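Local coordinates for 6-aminohexanoate-dimer hydrolase (Bacillus anthracis, PDB 4GB7), which probably hydrolyses the amide bond of the 6-aminohexanoate dimer, a by-product of nylon manufacture, using a beta-lactamase-like fold, at residues Y52-Y57 against D107-A112; N40-K45 against K61-I66; T263-G266 against E271-S274. All blocks are in the same frame, centred on the assembly; numbering follows the deposited sequence.

Along the chain, interactions 1 and 2 cross: their segments alternate in the order 40-45, 52-57, 61-66, 107-112. Interaction 3 follows later. The centres of interactions 1 and 2 lie 15 Å apart, and the two touch where Trp55 and Tyr52 of helix 52-56 pack on Val42. Both involve the N-terminal part of the modelled chain around helix 52-56. Interaction 1 ties the helix to strand 110-117 of the five-stranded sheet, and interaction 2 joins the loops before and after helix 52-56. Interaction 3 joins helices 251-265 and 269-278, on the opposite side of the chain's centre from interaction 1. Its nearest atoms are about 16 Å from interaction 1 and about 10 Å from interaction 2.

Interaction 1. Residues Y52-Y57 against D107-A112; sequences YLRWSY and DNKTDA
The flat guanidinium of Arg54 has Lys109 on one face and Asp111 at its edge. Lys109 CB sits over the centre of that face, 3.7 Å above the plane. The Arg54 and Lys109 side chains cross at about a right angle. Arg54 NH2 donates to Asp111 OD1 at 2.8 Å, with an N-H...O angle of 155°, in a salt bridge. The planes of the two groups are 22° apart. NH2 meets OD1 on the syn side but out of the carboxylate plane, and OD1 is tilted from the guanidinium plane. Bends at chi2 and chi3 (59°) of Arg54 turn its end across to the strand.

Two waters extend the link. One is hydrogen-bonded to Arg54 O and Asp111 OD1. The other, its oxygen in the guanidinium plane, accepts from Arg54 NH2 at 2.9 Å and bonds to Thr110 O. Ser394 OG bonds both Arg54 NE and Asp111 OD2, and His136 also holds OD2, which fixes the rotation of both groups.

Lys109, with positive phi, is the C-prime residue of the Schellman motif ending helix 101-107. Asp111 and Ala112 form a classic beta bulge opposite Phe392. Helix 52-56 is held against the start of strand 110-117, beside helix 101-107.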
ATOM      1  N   TYR A  52      21.118  -1.070  -3.557  1.00 22.55           N
ATOM      2  CA  TYR A  52      20.892  -0.766  -2.133  1.00 23.65           C
ATOM      3  C   TYR A  52      19.476  -1.067  -1.707  1.00 19.57           C
ATOM      4  O   TYR A  52      19.263  -1.605  -0.594  1.00 19.96           O
ATOM      5  CB  TYR A  52      21.300   0.666  -1.788  1.00 24.09           C
ATOM      6  CG  TYR A  52      22.731   0.921  -2.250  1.00 23.23           C
ATOM      7  CD1 TYR A  52      22.997   1.631  -3.409  1.00 27.37           C
ATOM      8  CD2 TYR A  52      23.803   0.378  -1.556  1.00 23.82           C
ATOM      9  CE1 TYR A  52      24.299   1.787  -3.862  1.00 27.82           C
ATOM     10  CE2 TYR A  52      25.093   0.541  -2.000  1.00 28.22           C
ATOM     11  CZ  TYR A  52      25.335   1.264  -3.133  1.00 29.48           C
ATOM     12  OH  TYR A  52      26.619   1.386  -3.558  1.00 32.96           O
ATOM     13  N   LEU A  53      18.521  -0.773  -2.578  1.00 20.40           N
ATOM     14  CA  LEU A  53      17.108  -0.971  -2.274  1.00 18.80           C
ATOM     15  C   LEU A  53      16.764  -2.450  -1.965  1.00 17.24           C
ATOM     16  O   LEU A  53      15.889  -2.758  -1.203  1.00 18.96           O
ATOM     17  CB  LEU A  53      16.269  -0.478  -3.453  1.00 21.63           C
ATOM     18  CG  LEU A  53      14.745  -0.580  -3.378  1.00 18.63           C
ATOM     19  CD1 LEU A  53      14.113   0.233  -2.281  1.00 18.30           C
ATOM     20  CD2 LEU A  53      14.084  -0.248  -4.736  1.00 20.47           C
ATOM     21  N   ARG A  54      17.460  -3.404  -2.579  1.00 18.47           N
ATOM     22  CA  ARG A  54      17.167  -4.788  -2.272  1.00 20.32           C
ATOM     23  C   ARG A  54      17.402  -5.124  -0.795  1.00 18.80           C
ATOM     24  O   ARG A  54      16.758  -6.004  -0.247  1.00 20.19           O
ATOM     25  CB  ARG A  54      17.995  -5.710  -3.185  1.00 19.50           C
ATOM     26  CG  ARG A  54      17.808  -5.280  -4.631  1.00 22.94           C
ATOM     27  CD  ARG A  54      17.628  -6.359  -5.577  1.00 28.11           C
ATOM     28  NE  ARG A  54      16.479  -7.165  -5.231  1.00 22.70           N
ATOM     29  CZ  ARG A  54      16.232  -8.297  -5.838  1.00 19.13           C
ATOM     30  NH1 ARG A  54      17.114  -8.755  -6.723  1.00 23.82           N
ATOM     31  NH2 ARG A  54      15.238  -9.057  -5.460  1.00 19.33           N
ATOM     32  N   TRP A  55      18.327  -4.390  -0.165  1.00 18.07           N
ATOM     33  CA  TRP A  55      18.562  -4.472   1.272  1.00 19.61           C
ATOM     34  C   TRP A  55      17.645  -3.570   2.040  1.00 19.31           C
ATOM     35  O   TRP A  55      17.011  -4.002   3.047  1.00 18.70           O
ATOM     36  CB  TRP A  55      20.006  -4.122   1.595  1.00 20.79           C
ATOM     37  CG  TRP A  55      20.335  -4.372   3.017  1.00 20.52           C
ATOM     38  CD1 TRP A  55      20.806  -5.551   3.603  1.00 23.44           C
ATOM     39  CD2 TRP A  55      20.218  -3.432   4.106  1.00 24.08           C
ATOM     40  NE1 TRP A  55      20.934  -5.403   4.960  1.00 24.28           N
ATOM     41  CE2 TRP A  55      20.612  -4.155   5.324  1.00 25.62           C
ATOM     42  CE3 TRP A  55      19.825  -2.098   4.207  1.00 20.62           C
ATOM     43  CZ2 TRP A  55      20.649  -3.538   6.569  1.00 26.45           C
ATOM     44  CZ3 TRP A  55      19.855  -1.498   5.483  1.00 24.28           C
ATOM     45  CH2 TRP A  55      20.247  -2.214   6.627  1.00 25.05           C
ATOM     46  N   SER A  56      17.621  -2.293   1.692  1.00 18.83           N
ATOM     47  CA  SER A  56      16.805  -1.383   2.505  1.00 19.33           C
ATOM     48  C   SER A  56      15.334  -1.828   2.629  1.00 19.93           C
ATOM     49  O   SER A  56      14.755  -1.813   3.744  1.00 20.38           O
ATOM     50  CB  SER A  56      16.935   0.040   1.978  1.00 25.44           C
ATOM     51  OG  SER A  56      16.331   0.123   0.732  1.00 24.54           O
ATOM     52  N   TYR A  57      14.719  -2.251   1.508  1.00 17.72           N
ATOM     53  CA  TYR A  57      13.314  -2.679   1.525  1.00 16.84           C
ATOM     54  C   TYR A  57      13.048  -4.056   2.103  1.00 18.82           C
ATOM     55  O   TYR A  57      11.892  -4.499   2.113  1.00 19.53           O
ATOM     56  CB  TYR A  57      12.629  -2.480   0.136  1.00 17.02           C
ATOM     57  CG  TYR A  57      11.540  -1.400   0.139  1.00 16.73           C
ATOM     58  CD1 TYR A  57      11.718  -0.209   0.763  1.00 18.34           C
ATOM     59  CD2 TYR A  57      10.317  -1.621  -0.505  1.00 15.56           C
ATOM     60  CE1 TYR A  57      10.726   0.741   0.786  1.00 18.51           C
ATOM     61  CE2 TYR A  57       9.326  -0.715  -0.482  1.00 19.73           C
ATOM     62  CZ  TYR A  57       9.530   0.496   0.129  1.00 18.35           C
ATOM     63  OH  TYR A  57       8.491   1.421   0.155  1.00 20.36           O
ATOM     64  N   ASP A 107      13.718 -11.912 -12.454  1.00 19.00           N
ATOM     65  CA  ASP A 107      14.329 -11.003 -13.408  1.00 19.26           C
ATOM     66  C   ASP A 107      13.875  -9.565 -13.114  1.00 18.96           C
ATOM     67  O   ASP A 107      14.567  -8.599 -13.442  1.00 23.13           O
ATOM     68  CB  ASP A 107      13.947 -11.361 -14.843  1.00 20.89           C
ATOM     69  CG  ASP A 107      14.814 -10.635 -15.879  1.00 27.45           C
ATOM     70  OD1 ASP A 107      16.054 -10.567 -15.690  1.00 34.71           O
ATOM     71  OD2 ASP A 107      14.272 -10.150 -16.892  1.00 34.47           O
ATOM     72  N   ASN A 108      12.725  -9.447 -12.457  1.00 17.10           N
ATOM     73  CA  ASN A 108      12.195  -8.142 -12.110  1.00 18.52           C
ATOM     74  C   ASN A 108      12.281  -7.828 -10.628  1.00 16.66           C
ATOM     75  O   ASN A 108      11.567  -6.955 -10.111  1.00 16.92           O
ATOM     76  CB  ASN A 108      10.789  -7.960 -12.663  1.00 19.86           C
ATOM     77  CG  ASN A 108      10.789  -7.913 -14.173  1.00 18.74           C
ATOM     78  OD1 ASN A 108      10.943  -6.839 -14.786  1.00 21.38           O
ATOM     79  ND2 ASN A 108      10.609  -9.082 -14.787  1.00 18.70           N
ATOM     80  N   LYS A 109      13.201  -8.493  -9.966  1.00 17.26           N
ATOM     81  CA  LYS A 109      13.610  -8.147  -8.608  1.00 16.25           C
ATOM     82  C   LYS A 109      12.452  -8.346  -7.629  1.00 17.48           C
ATOM     83  O   LYS A 109      12.353  -7.667  -6.637  1.00 18.44           O
ATOM     84  CB  LYS A 109      14.250  -6.767  -8.540  1.00 17.55           C
ATOM     85  CG  LYS A 109      15.519  -6.740  -9.394  1.00 15.97           C
ATOM     86  CD  LYS A 109      16.192  -5.361  -9.413  1.00 22.37           C
ATOM     87  CE  LYS A 109      17.542  -5.370 -10.088  1.00 29.10           C
ATOM     88  NZ  LYS A 109      17.489  -5.752 -11.512  1.00 29.48           N
ATOM     89  N   THR A 110      11.595  -9.328  -7.901  1.00 16.80           N
ATOM     90  CA  THR A 110      10.617  -9.756  -6.922  1.00 16.30           C
ATOM     91  C   THR A 110      11.335 -10.388  -5.707  1.00 16.89           C
ATOM     92  O   THR A 110      12.326 -11.111  -5.830  1.00 17.56           O
ATOM     93  CB  THR A 110       9.666 -10.790  -7.539  1.00 15.08           C
ATOM     94  OG1 THR A 110       9.011 -10.219  -8.679  1.00 17.02           O
ATOM     95  CG2 THR A 110       8.692 -11.431  -6.471  1.00 17.05           C
ATOM     96  N   ASP A 111      10.849 -10.062  -4.533  1.00 15.25           N
ATOM     97  CA  ASP A 111      11.337 -10.654  -3.270  1.00 15.25           C
ATOM     98  C   ASP A 111      10.400 -11.730  -2.710  1.00 16.76           C
ATOM     99  O   ASP A 111      10.887 -12.674  -2.069  1.00 16.51           O
ATOM    100  CB  ASP A 111      11.550  -9.576  -2.196  1.00 16.44           C
ATOM    101  CG  ASP A 111      12.667  -8.608  -2.530  1.00 16.62           C
ATOM    102  OD1 ASP A 111      13.721  -9.011  -3.059  1.00 17.20           O
ATOM    103  OD2 ASP A 111      12.503  -7.420  -2.257  1.00 18.79           O
ATOM    104  N   ALA A 112       9.079 -11.520  -2.872  1.00 15.64           N
ATOM    105  CA  ALA A 112       8.064 -12.448  -2.415  1.00 15.97           C
ATOM    106  C   ALA A 112       6.874 -12.448  -3.334  1.00 13.85           C
ATOM    107  O   ALA A 112       6.438 -11.399  -3.806  1.00 17.15           O
ATOM    108  CB  ALA A 112       7.606 -12.114  -0.998  1.00 17.98           C
TER
HETATM  109  O   HOH W   1      16.080  -8.355  -1.727  1.00 18.80           O
HETATM  110  O   HOH W   2      14.658 -11.189  -7.291  1.00 20.79           O

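Interaction 2. Residues N40-K45 against K61-I66; sequences NNVTKK and KEFTLI
Val42 and Phe63 join the two loops that flank helix 52-56 in the N-terminal region. The contact is small and has no hydrogen bond across it. The Phe63 ring carries most of it. Its CG is anti to the backbone N (chi1 179°), which extends the ring across to segment 40-45. Val42 likewise points at the other loop. Val42 CG1 meets Phe63 CE1 at 3.8 Å, approaching the ring obliquely, and the two side chains cross at about a right angle.

The outer edge of the ring meets backbone. Thr43 O lies near the ring plane, 3.6 Å from Phe63 CZ. The weakly positive ring hydrogens there would suit a carbonyl oxygen. Lys44 CA also lies at this edge, 4.1 Å from Phe63 CZ. The Lys44 side chain leads away, and its NZ is bonded to Asn216 O.

Trp47 adds to the cluster. It touches Val42, and its ring meets that of Phe63 with the planes at about 50°. Val42 also packs on Tyr52 and Trp55 of helix 52-56. The arrangement is a small apolar cluster between loops, plain packing that brings together the two chain segments on either side of a short helix.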
ATOM      1  N   ASN A  40      26.219  -1.187   6.398  1.00 32.37           N
ATOM      2  CA  ASN A  40      27.401  -0.327   6.294  1.00 34.36           C
ATOM      3  C   ASN A  40      27.497   0.531   5.033  1.00 34.72           C
ATOM      4  O   ASN A  40      28.227   1.531   5.017  1.00 38.36           O
ATOM      5  CB  ASN A  40      28.662  -1.186   6.377  1.00 40.30           C
ATOM      6  CG  ASN A  40      28.743  -1.981   7.668  1.00 50.17           C
ATOM      7  OD1 ASN A  40      28.266  -1.538   8.721  1.00 58.93           O
ATOM      8  ND2 ASN A  40      29.339  -3.166   7.591  1.00 61.15           N
ATOM      9  N   ASN A  41      26.784   0.147   3.973  1.00 27.13           N
ATOM     10  CA  ASN A  41      26.847   0.910   2.728  1.00 29.13           C
ATOM     11  C   ASN A  41      25.571   1.503   2.217  1.00 27.52           C
ATOM     12  O   ASN A  41      25.602   2.244   1.233  1.00 26.53           O
ATOM     13  CB  ASN A  41      27.580   0.147   1.624  1.00 31.64           C
ATOM     14  CG  ASN A  41      26.873  -1.121   1.192  1.00 30.24           C
ATOM     15  OD1 ASN A  41      25.667  -1.215   1.262  1.00 30.31           O
ATOM     16  ND2 ASN A  41      27.646  -2.104   0.691  1.00 35.86           N
ATOM     17  N   VAL A  42      24.465   1.227   2.904  1.00 29.15           N
ATOM     18  CA  VAL A  42      23.178   1.826   2.562  1.00 26.87           C
ATOM     19  C   VAL A  42      23.037   3.143   3.317  1.00 27.37           C
ATOM     20  O   VAL A  42      23.183   3.175   4.540  1.00 33.00           O
ATOM     21  CB  VAL A  42      22.014   0.867   2.884  1.00 28.06           C
ATOM     22  CG1 VAL A  42      20.670   1.558   2.721  1.00 27.33           C
ATOM     23  CG2 VAL A  42      22.078  -0.343   1.962  1.00 24.40           C
ATOM     24  N   THR A  43      22.760   4.221   2.582  1.00 25.22           N
ATOM     25  CA  THR A  43      22.787   5.587   3.147  1.00 26.99           C
ATOM     26  C   THR A  43      21.463   6.284   2.849  1.00 25.89           C
ATOM     27  O   THR A  43      20.685   5.795   2.025  1.00 25.06           O
ATOM     28  CB  THR A  43      23.929   6.399   2.548  1.00 27.13           C
ATOM     29  OG1 THR A  43      23.621   6.730   1.177  1.00 31.48           O
ATOM     30  CG2 THR A  43      25.244   5.606   2.597  1.00 32.31           C
ATOM     31  N   LYS A  44      21.213   7.416   3.499  1.00 32.96           N
ATOM     32  CA  LYS A  44      20.038   8.209   3.183  1.00 29.71           C
ATOM     33  C   LYS A  44      20.057   8.680   1.743  1.00 28.69           C
ATOM     34  O   LYS A  44      19.011   8.964   1.178  1.00 32.50           O
ATOM     35  CB  LYS A  44      19.873   9.411   4.088  1.00 29.53           C
ATOM     36  CG  LYS A  44      19.633   9.060   5.533  1.00 30.51           C
ATOM     37  CD  LYS A  44      19.361  10.321   6.318  1.00 30.22           C
ATOM     38  CE  LYS A  44      19.320   9.978   7.805  1.00 36.45           C
ATOM     39  NZ  LYS A  44      18.882  11.092   8.662  1.00 38.03           N
ATOM     40  N   LYS A  45      21.246   8.730   1.128  1.00 27.25           N
ATOM     41  CA  LYS A  45      21.352   9.179  -0.250  1.00 28.58           C
ATOM     42  C   LYS A  45      20.920   8.103  -1.226  1.00 30.05           C
ATOM     43  O   LYS A  45      20.189   8.406  -2.172  1.00 35.78           O
ATOM     44  CB  LYS A  45      22.777   9.686  -0.589  1.00 29.32           C
ATOM     45  CG  LYS A  45      22.800  10.635  -1.771  1.00 38.04           C
ATOM     46  CD  LYS A  45      24.188  11.194  -2.147  1.00 43.16           C
ATOM     47  CE  LYS A  45      25.038  11.641  -0.956  1.00 55.39           C
ATOM     48  NZ  LYS A  45      25.665  10.507  -0.205  1.00 43.57           N
ATOM     49  N   LYS A  61      13.627  -1.516   9.328  1.00 20.34           N
ATOM     50  CA  LYS A  61      13.780  -1.209  10.746  1.00 21.57           C
ATOM     51  C   LYS A  61      15.255  -1.075  11.182  1.00 19.97           C
ATOM     52  O   LYS A  61      15.520  -0.594  12.266  1.00 25.96           O
ATOM     53  CB  LYS A  61      13.083  -2.239  11.611  1.00 24.09           C
ATOM     54  CG  LYS A  61      13.578  -3.668  11.452  1.00 23.52           C
ATOM     55  CD  LYS A  61      12.932  -4.573  12.477  1.00 27.08           C
ATOM     56  CE  LYS A  61      13.112  -6.023  12.097  1.00 29.34           C
ATOM     57  NZ  LYS A  61      12.307  -6.910  12.984  1.00 37.36           N
ATOM     58  N   GLU A  62      16.209  -1.544  10.381  1.00 19.90           N
ATOM     59  CA  GLU A  62      17.642  -1.313  10.694  1.00 21.52           C
ATOM     60  C   GLU A  62      18.186   0.028  10.206  1.00 23.38           C
ATOM     61  O   GLU A  62      19.321   0.374  10.503  1.00 31.47           O
ATOM     62  CB  GLU A  62      18.504  -2.441  10.114  1.00 22.84           C
ATOM     63  CG  GLU A  62      18.124  -3.816  10.603  1.00 25.11           C
ATOM     64  CD  GLU A  62      19.141  -4.858  10.207  1.00 23.11           C
ATOM     65  OE1 GLU A  62      20.370  -4.541  10.160  1.00 32.41           O
ATOM     66  OE2 GLU A  62      18.689  -5.980   9.876  1.00 28.94           O
ATOM     67  N   PHE A  63      17.342   0.806   9.537  1.00 25.21           N
ATOM     68  CA  PHE A  63      17.720   1.994   8.796  1.00 30.50           C
ATOM     69  C   PHE A  63      16.964   3.231   9.302  1.00 24.47           C
ATOM     70  O   PHE A  63      17.405   4.348   9.108  1.00 25.08           O
ATOM     71  CB  PHE A  63      17.394   1.677   7.292  1.00 35.90           C
ATOM     72  CG  PHE A  63      17.688   2.779   6.347  1.00 33.47           C
ATOM     73  CD1 PHE A  63      18.983   3.137   6.075  1.00 42.08           C
ATOM     74  CD2 PHE A  63      16.664   3.447   5.702  1.00 39.38           C
ATOM     75  CE1 PHE A  63      19.271   4.156   5.185  1.00 40.38           C
ATOM     76  CE2 PHE A  63      16.934   4.472   4.819  1.00 37.36           C
ATOM     77  CZ  PHE A  63      18.247   4.824   4.561  1.00 39.57           C
ATOM     78  N   THR A  64      15.855   3.017   9.998  1.00 21.78           N
ATOM     79  CA  THR A  64      14.892   4.070  10.292  1.00 20.13           C
ATOM     80  C   THR A  64      14.300   3.880  11.689  1.00 18.95           C
ATOM     81  O   THR A  64      14.407   2.822  12.302  1.00 24.03           O
ATOM     82  CB  THR A  64      13.664   3.992   9.324  1.00 29.86           C
ATOM     83  OG1 THR A  64      13.008   2.730   9.522  1.00 39.54           O
ATOM     84  CG2 THR A  64      14.042   4.110   7.906  1.00 29.99           C
ATOM     85  N   LEU A  65      13.591   4.904  12.138  1.00 20.44           N
ATOM     86  CA  LEU A  65      12.757   4.825  13.314  1.00 22.01           C
ATOM     87  C   LEU A  65      11.425   4.153  12.976  1.00 18.95           C
ATOM     88  O   LEU A  65      10.851   4.410  11.909  1.00 19.62           O
ATOM     89  CB  LEU A  65      12.469   6.232  13.815  1.00 21.58           C
ATOM     90  CG  LEU A  65      13.682   7.118  14.209  1.00 23.94           C
ATOM     91  CD1 LEU A  65      13.122   8.462  14.688  1.00 27.02           C
ATOM     92  CD2 LEU A  65      14.573   6.408  15.233  1.00 30.46           C
ATOM     93  N   ILE A  66      10.928   3.330  13.908  1.00 18.64           N
ATOM     94  CA  ILE A  66       9.708   2.531  13.680  1.00 19.64           C
ATOM     95  C   ILE A  66       8.803   2.505  14.904  1.00 21.26           C
ATOM     96  O   ILE A  66       9.251   2.684  16.043  1.00 21.72           O
ATOM     97  CB  ILE A  66      10.007   1.097  13.257  1.00 19.87           C
ATOM     98  CG1 ILE A  66      10.659   0.275  14.379  1.00 22.83           C
ATOM     99  CG2 ILE A  66      10.867   1.083  12.005  1.00 17.56           C
ATOM    100  CD1 ILE A  66      10.557  -1.235  14.195  1.00 24.29           C
TER

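Interaction 3. Residues T263-G266 against E271-S274; sequences TITG and ENVS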
ATOM      1  N   THR A 263      -5.931  11.739  16.222  1.00 19.56           N
ATOM      2  CA  THR A 263      -6.627  12.737  17.011  1.00 20.41           C
ATOM      3  C   THR A 263      -7.913  12.219  17.620  1.00 21.83           C
ATOM      4  O   THR A 263      -8.186  12.452  18.837  1.00 22.09           O
ATOM      5  CB  THR A 263      -6.905  13.989  16.165  1.00 22.84           C
ATOM      6  OG1 THR A 263      -5.661  14.548  15.754  1.00 25.94           O
ATOM      7  CG2 THR A 263      -7.660  15.057  16.983  1.00 24.96           C
ATOM      8  N   ILE A 264      -8.743  11.591  16.782  1.00 20.25           N
ATOM      9  CA  ILE A 264     -10.022  10.981  17.274  1.00 20.97           C
ATOM     10  C   ILE A 264      -9.824   9.901  18.359  1.00 19.99           C
ATOM     11  O   ILE A 264     -10.498   9.896  19.376  1.00 22.50           O
ATOM     12  CB  ILE A 264     -10.891  10.456  16.120  1.00 20.83           C
ATOM     13  CG1 ILE A 264     -11.377  11.621  15.237  1.00 24.34           C
ATOM     14  CG2 ILE A 264     -12.034   9.563  16.611  1.00 22.98           C
ATOM     15  CD1 ILE A 264     -12.488  12.460  15.811  1.00 25.17           C
ATOM     16  N   THR A 265      -8.884   8.995  18.141  1.00 20.14           N
ATOM     17  CA  THR A 265      -8.748   7.825  18.984  1.00 18.97           C
ATOM     18  C   THR A 265      -7.796   8.018  20.139  1.00 20.83           C
ATOM     19  O   THR A 265      -7.829   7.244  21.121  1.00 22.96           O
ATOM     20  CB  THR A 265      -8.247   6.628  18.160  1.00 19.23           C
ATOM     21  OG1 THR A 265      -6.905   6.857  17.737  1.00 22.17           O
ATOM     22  CG2 THR A 265      -9.158   6.346  16.986  1.00 21.30           C
ATOM     23  N   GLY A 266      -6.939   9.028  20.053  1.00 20.84           N
ATOM     24  CA  GLY A 266      -5.946   9.240  21.083  1.00 20.50           C
ATOM     25  C   GLY A 266      -4.859   8.169  21.114  1.00 20.74           C
ATOM     26  O   GLY A 266      -4.128   8.058  22.108  1.00 23.32           O
ATOM     27  N   GLU A 271      -0.865   1.559  16.782  1.00 19.08           N
ATOM     28  CA  GLU A 271      -1.724   0.932  17.798  1.00 20.26           C
ATOM     29  C   GLU A 271      -3.112   0.646  17.257  1.00 20.62           C
ATOM     30  O   GLU A 271      -3.696  -0.422  17.530  1.00 21.47           O
ATOM     31  CB  GLU A 271      -1.800   1.816  19.025  1.00 22.51           C
ATOM     32  CG  GLU A 271      -0.521   1.784  19.831  1.00 28.04           C
ATOM     33  CD  GLU A 271      -0.317   2.975  20.792  1.00 35.51           C
ATOM     34  OE1 GLU A 271      -1.081   4.016  20.834  1.00 34.96           O
ATOM     35  OE2 GLU A 271       0.666   2.860  21.545  1.00 40.69           O
ATOM     36  N   ASN A 272      -3.647   1.595  16.476  1.00 18.70           N
ATOM     37  CA  ASN A 272      -4.914   1.396  15.796  1.00 20.91           C
ATOM     38  C   ASN A 272      -4.866   0.205  14.855  1.00 18.20           C
ATOM     39  O   ASN A 272      -5.771  -0.632  14.847  1.00 17.82           O
ATOM     40  CB  ASN A 272      -5.358   2.680  15.059  1.00 19.89           C
ATOM     41  CG  ASN A 272      -6.114   3.632  15.953  1.00 20.96           C
ATOM     42  OD1 ASN A 272      -7.285   3.368  16.222  1.00 23.12           O
ATOM     43  ND2 ASN A 272      -5.473   4.732  16.415  1.00 20.38           N
ATOM     44  N   VAL A 273      -3.834   0.118  14.025  1.00 18.43           N
ATOM     45  CA  VAL A 273      -3.773  -0.975  13.093  1.00 19.95           C
ATOM     46  C   VAL A 273      -3.635  -2.299  13.831  1.00 17.42           C
ATOM     47  O   VAL A 273      -4.263  -3.308  13.451  1.00 18.04           O
ATOM     48  CB  VAL A 273      -2.629  -0.794  12.048  1.00 18.10           C
ATOM     49  CG1 VAL A 273      -2.449  -2.070  11.219  1.00 18.77           C
ATOM     50  CG2 VAL A 273      -2.897   0.412  11.168  1.00 17.05           C
ATOM     51  N   SER A 274      -2.842  -2.315  14.891  1.00 16.97           N
ATOM     52  CA  SER A 274      -2.681  -3.526  15.714  1.00 18.34           C
ATOM     53  C   SER A 274      -3.973  -3.958  16.388  1.00 17.76           C
ATOM     54  O   SER A 274      -4.394  -5.090  16.263  1.00 20.29           O
ATOM     55  CB  SER A 274      -1.611  -3.333  16.811  1.00 19.94           C
ATOM     56  OG  SER A 274      -1.503  -4.512  17.609  1.00 21.35           O
TER
HETATM   57  O   HOH W   3      -1.852   6.338  23.284  1.00 47.04           O
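The first torsions of Thr265 and Asn272 bring their polar ends together. In Thr265, chi1 of 68° places OG1 between the backbone N and the carbonyl carbon, and CG2 anti to the carbonyl carbon. In Asn272, chi1 of -86° sends the amide out to Thr265, so the two side chains come from opposite directions. Asn272 ND2 donates to Thr265 OG1 at 2.9 Å. The bond is nearly straight, with an N-H...O angle of 166°, and the hydroxyl oxygen lies in the amide plane. Alongside, Asn272 OD1 lies 3.6 Å from Thr265 CG2, a plain van der Waals contact.

Both polar ends have more partners. Thr265 OG1 is bonded to Ile261 O, one turn back in its own helix, and to Lys267 N in the turn. Three bonds therefore grip this hydroxyl. Asn272 ND2 also bonds Ser268 O, and Asn272 OD1 takes a bond from Arg276 NE. The buried amide is held at both its nitrogen and its oxygen, which fixes its flip.

Two consecutive helices of the beta-lactamase-like fold meet here, joined by a short turn. Helix 251-265 ends at Thr265; Gly266, with positive phi, is the first residue beyond it. The turn leads into helix 269-278, and the Asn272-Thr265 bond spans it.

Near the surface, a water lies between the two segments. The oxygen of water 3 is 3.1 Å from Gly266 O, to which it donates; its 3.5 Å bond to Glu271 OE1 is weak. On the inner side, Thr265 touches Leu153 and Asn272 touches Ile149, both of helix 143-155. An SxxK pattern lies at the start of that helix, away from this contact, and is consistent with a beta-lactamase-type serine hydrolase.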